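Local atomic coordinates of paenibacillus xanthan lyase (Paenibacillus, PDB entry 6F2P), a protein that cleaves the polysaccharide xanthan as a polysaccharide lyase of family 8, EC 4.2.2.12. Residues V964-A969 with D1032-V1037. Numbering follows the deposited sequence.
Sequences VYMMWA and DAVKLV. With CA (calcium ion), chain G.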
ATOM      1  N   VAL A 964     -31.758  21.879  40.957  1.00 38.70           N
ATOM      2  CA  VAL A 964     -30.834  22.463  41.927  1.00 34.91           C
ATOM      3  C   VAL A 964     -31.107  21.944  43.346  1.00 36.93           C
ATOM      4  O   VAL A 964     -32.150  22.240  43.933  1.00 37.65           O
ATOM      5  CB  VAL A 964     -30.900  24.008  41.891  1.00 30.97           C
ATOM      6  CG1 VAL A 964     -30.035  24.614  42.977  1.00 34.79           C
ATOM      7  CG2 VAL A 964     -30.486  24.528  40.522  1.00 27.07           C
ATOM      8  N   TYR A 965     -30.174  21.154  43.882  1.00 37.75           N
ATOM      9  CA  TYR A 965     -30.290  20.633  45.247  1.00 36.32           C
ATOM     10  C   TYR A 965     -29.360  21.346  46.217  1.00 39.38           C
ATOM     11  O   TYR A 965     -28.358  21.931  45.814  1.00 39.47           O
ATOM     12  CB  TYR A 965     -29.984  19.140  45.298  1.00 32.58           C
ATOM     13  CG  TYR A 965     -30.932  18.275  44.513  1.00 39.36           C
ATOM     14  CD1 TYR A 965     -30.770  18.103  43.145  1.00 34.84           C
ATOM     15  CD2 TYR A 965     -31.980  17.615  45.138  1.00 36.02           C
ATOM     16  CE1 TYR A 965     -31.630  17.312  42.420  1.00 34.03           C
ATOM     17  CE2 TYR A 965     -32.848  16.816  44.418  1.00 40.65           C
ATOM     18  CZ  TYR A 965     -32.664  16.668  43.056  1.00 37.99           C
ATOM     19  OH  TYR A 965     -33.512  15.873  42.321  1.00 42.02           O
ATOM     20  N   MET A 966     -29.697  21.287  47.501  1.00 45.87           N
ATOM     21  CA  MET A 966     -28.821  21.809  48.546  1.00 42.21           C
ATOM     22  C   MET A 966     -28.897  20.965  49.822  1.00 46.21           C
ATOM     23  O   MET A 966     -29.963  20.471  50.205  1.00 39.33           O
ATOM     24  CB  MET A 966     -29.134  23.273  48.850  1.00 37.73           C
ATOM     25  CG  MET A 966     -28.254  23.862  49.941  1.00 49.45           C
ATOM     26  SD  MET A 966     -28.650  25.561  50.390  1.00 36.55           S
ATOM     27  CE  MET A 966     -28.093  26.458  48.940  1.00 24.39           C
ATOM     28  N   MET A 967     -27.749  20.788  50.461  1.00 47.98           N
ATOM     29  CA  MET A 967     -27.673  20.066  51.718  1.00 45.40           C
ATOM     30  C   MET A 967     -27.138  21.011  52.779  1.00 47.77           C
ATOM     31  O   MET A 967     -26.402  21.949  52.462  1.00 45.29           O
ATOM     32  CB  MET A 967     -26.745  18.867  51.565  1.00 53.39           C
ATOM     33  CG  MET A 967     -26.614  17.997  52.799  1.00 55.37           C
ATOM     34  SD  MET A 967     -25.629  16.544  52.429  1.00 56.06           S
ATOM     35  CE  MET A 967     -26.657  15.763  51.186  1.00 54.57           C
ATOM     36  N   TRP A 968     -27.515  20.777  54.032  1.00 50.18           N
ATOM     37  CA  TRP A 968     -27.028  21.591  55.139  1.00 49.32           C
ATOM     38  C   TRP A 968     -27.085  20.830  56.464  1.00 52.28           C
ATOM     39  O   TRP A 968     -27.642  19.731  56.542  1.00 48.16           O
ATOM     40  CB  TRP A 968     -27.824  22.900  55.237  1.00 47.18           C
ATOM     41  CG  TRP A 968     -29.312  22.694  55.321  1.00 49.79           C
ATOM     42  CD1 TRP A 968     -30.008  22.142  56.358  1.00 48.44           C
ATOM     43  CD2 TRP A 968     -30.284  23.043  54.328  1.00 50.60           C
ATOM     44  NE1 TRP A 968     -31.352  22.122  56.073  1.00 46.14           N
ATOM     45  CE2 TRP A 968     -31.549  22.670  54.832  1.00 50.77           C
ATOM     46  CE3 TRP A 968     -30.209  23.633  53.061  1.00 45.52           C
ATOM     47  CZ2 TRP A 968     -32.729  22.868  54.115  1.00 48.04           C
ATOM     48  CZ3 TRP A 968     -31.382  23.828  52.347  1.00 44.54           C
ATOM     49  CH2 TRP A 968     -32.625  23.448  52.879  1.00 49.97           C
ATOM     50  N   ALA A 969     -26.510  21.436  57.502  1.00 61.61           N
ATOM     51  CA  ALA A 969     -26.518  20.872  58.850  1.00 60.49           C
ATOM     52  C   ALA A 969     -27.687  21.382  59.705  1.00 62.48           C
ATOM     53  O   ALA A 969     -27.684  22.527  60.161  1.00 60.81           O
ATOM     54  CB  ALA A 969     -25.189  21.142  59.539  1.00 62.76           C
ATOM     55  N   ASP A1032     -23.291  24.671  53.104  1.00 51.84           N
ATOM     56  CA  ASP A1032     -22.674  23.351  52.958  1.00 47.79           C
ATOM     57  C   ASP A1032     -22.370  22.991  51.496  1.00 54.49           C
ATOM     58  O   ASP A1032     -21.245  23.181  51.026  1.00 54.90           O
ATOM     59  CB  ASP A1032     -23.560  22.281  53.613  1.00 45.74           C
ATOM     60  CG  ASP A1032     -22.884  20.925  53.704  1.00 52.10           C
ATOM     61  OD1 ASP A1032     -21.635  20.866  53.684  1.00 56.02           O
ATOM     62  OD2 ASP A1032     -23.611  19.911  53.812  1.00 52.45           O
ATOM     63  N   ALA A1033     -23.369  22.474  50.783  1.00 54.47           N
ATOM     64  CA  ALA A1033     -23.170  22.050  49.398  1.00 53.92           C
ATOM     65  C   ALA A1033     -24.417  22.146  48.500  1.00 54.69           C
ATOM     66  O   ALA A1033     -25.557  22.003  48.963  1.00 46.64           O
ATOM     67  CB  ALA A1033     -22.591  20.634  49.355  1.00 47.78           C
ATOM     68  N   VAL A1034     -24.171  22.394  47.213  1.00 45.86           N
ATOM     69  CA  VAL A1034     -25.210  22.372  46.190  1.00 44.08           C
ATOM     70  C   VAL A1034     -24.905  21.302  45.137  1.00 43.57           C
ATOM     71  O   VAL A1034     -23.757  20.877  44.986  1.00 39.78           O
ATOM     72  CB  VAL A1034     -25.353  23.741  45.494  1.00 38.40           C
ATOM     73  CG1 VAL A1034     -25.564  24.839  46.523  1.00 41.96           C
ATOM     74  CG2 VAL A1034     -24.128  24.037  44.649  1.00 35.80           C
ATOM     75  N   LYS A1035     -25.934  20.865  44.417  1.00 42.64           N
ATOM     76  CA  LYS A1035     -25.759  19.879  43.351  1.00 41.91           C
ATOM     77  C   LYS A1035     -26.739  20.099  42.208  1.00 37.21           C
ATOM     78  O   LYS A1035     -27.953  20.079  42.399  1.00 40.01           O
ATOM     79  CB  LYS A1035     -25.893  18.444  43.876  1.00 44.03           C
ATOM     80  CG  LYS A1035     -25.661  17.388  42.809  1.00 44.21           C
ATOM     81  CD  LYS A1035     -25.509  15.985  43.389  1.00 46.74           C
ATOM     82  CE  LYS A1035     -26.815  15.440  43.937  1.00 50.57           C
ATOM     83  NZ  LYS A1035     -26.727  13.973  44.227  1.00 46.44           N
ATOM     84  N   LEU A1036     -26.202  20.315  41.016  1.00 35.65           N
ATOM     85  CA  LEU A1036     -27.029  20.437  39.829  1.00 36.08           C
ATOM     86  C   LEU A1036     -27.119  19.072  39.153  1.00 39.07           C
ATOM     87  O   LEU A1036     -26.105  18.413  38.911  1.00 39.33           O
ATOM     88  CB  LEU A1036     -26.456  21.486  38.865  1.00 32.28           C
ATOM     89  CG  LEU A1036     -26.824  22.960  39.092  1.00 33.54           C
ATOM     90  CD1 LEU A1036     -26.486  23.411  40.497  1.00 30.92           C
ATOM     91  CD2 LEU A1036     -26.131  23.850  38.073  1.00 25.72           C
ATOM     92  N   VAL A1037     -28.339  18.636  38.874  1.00 32.12           N
ATOM     93  CA  VAL A1037     -28.537  17.378  38.179  1.00 34.31           C
ATOM     94  C   VAL A1037     -29.310  17.626  36.898  1.00 37.35           C
ATOM     95  O   VAL A1037     -30.412  18.171  36.925  1.00 39.80           O
ATOM     96  CB  VAL A1037     -29.310  16.380  39.036  1.00 34.97           C
ATOM     97  CG1 VAL A1037     -29.329  15.019  38.343  1.00 32.95           C
ATOM     98  CG2 VAL A1037     -28.686  16.281  40.422  1.00 31.91           C
TER
HETATM   99 CA    CA G1106     -19.152  20.734  53.367  1.00 58.42          CA
HETATM  100  O   HOH W   1     -26.188  24.718  52.475  1.00 43.57           O
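With CG anti to its carbonyl carbon (chi1 -63°), Tyr965 swings its ring back along its own strand toward Val1037, whose CG2, likewise anti to the carbonyl carbon, lies 3.7 Å from Tyr965 CE1. The ring also turns an edge to the Lys1035 carbonyl: CD1 of Tyr965 is 3.5 Å from O of Lys1035, near the ring plane. That oxygen is at the same time the acceptor for Tyr965 N, at 2.9 Å. The return bond, Lys1035 N to Tyr965 O at 3.0 Å, completes the hydrogen-bonded pair. Were Tyr965 replaced by alanine, the contact on Val1037 CG2 would probably be lost and Gln963 OE1 left without its hydroxyl partner.

The same antiparallel register gives a further bond from Met967 N to Ala1033 O, 2.9 Å long. On the face opposite Tyr965 and Lys1035, the Met966 and Val1034 side chains cross at an angle, CE of Met966 lying 3.9 Å from CG1 of Val1034, while Val964 and Leu1036 point the same way, side by side. Just past the last bridge, where strand 960-967 ends, one water accepts from Asp1032 N and donates to Met967 O, joining the two backbones. Asp1032 OD1 binds calcium at 2.5 Å, in a site shared with the side chains of Asp910 and Asn911 and the backbone O atoms of Tyr933 and Asp936.

Strands 960-967 and 1030-1039 are thus neighbours in one sheet of the Golvesin C-terminal domain's beta sandwich, flanked by strands 1003-1010 and 907-910 respectively, while Ile1018 and Ile1020 of strand 1017-1021, from the facing antiparallel sheet, pack on the Val964, Met966, Val1034 and Leu1036 face.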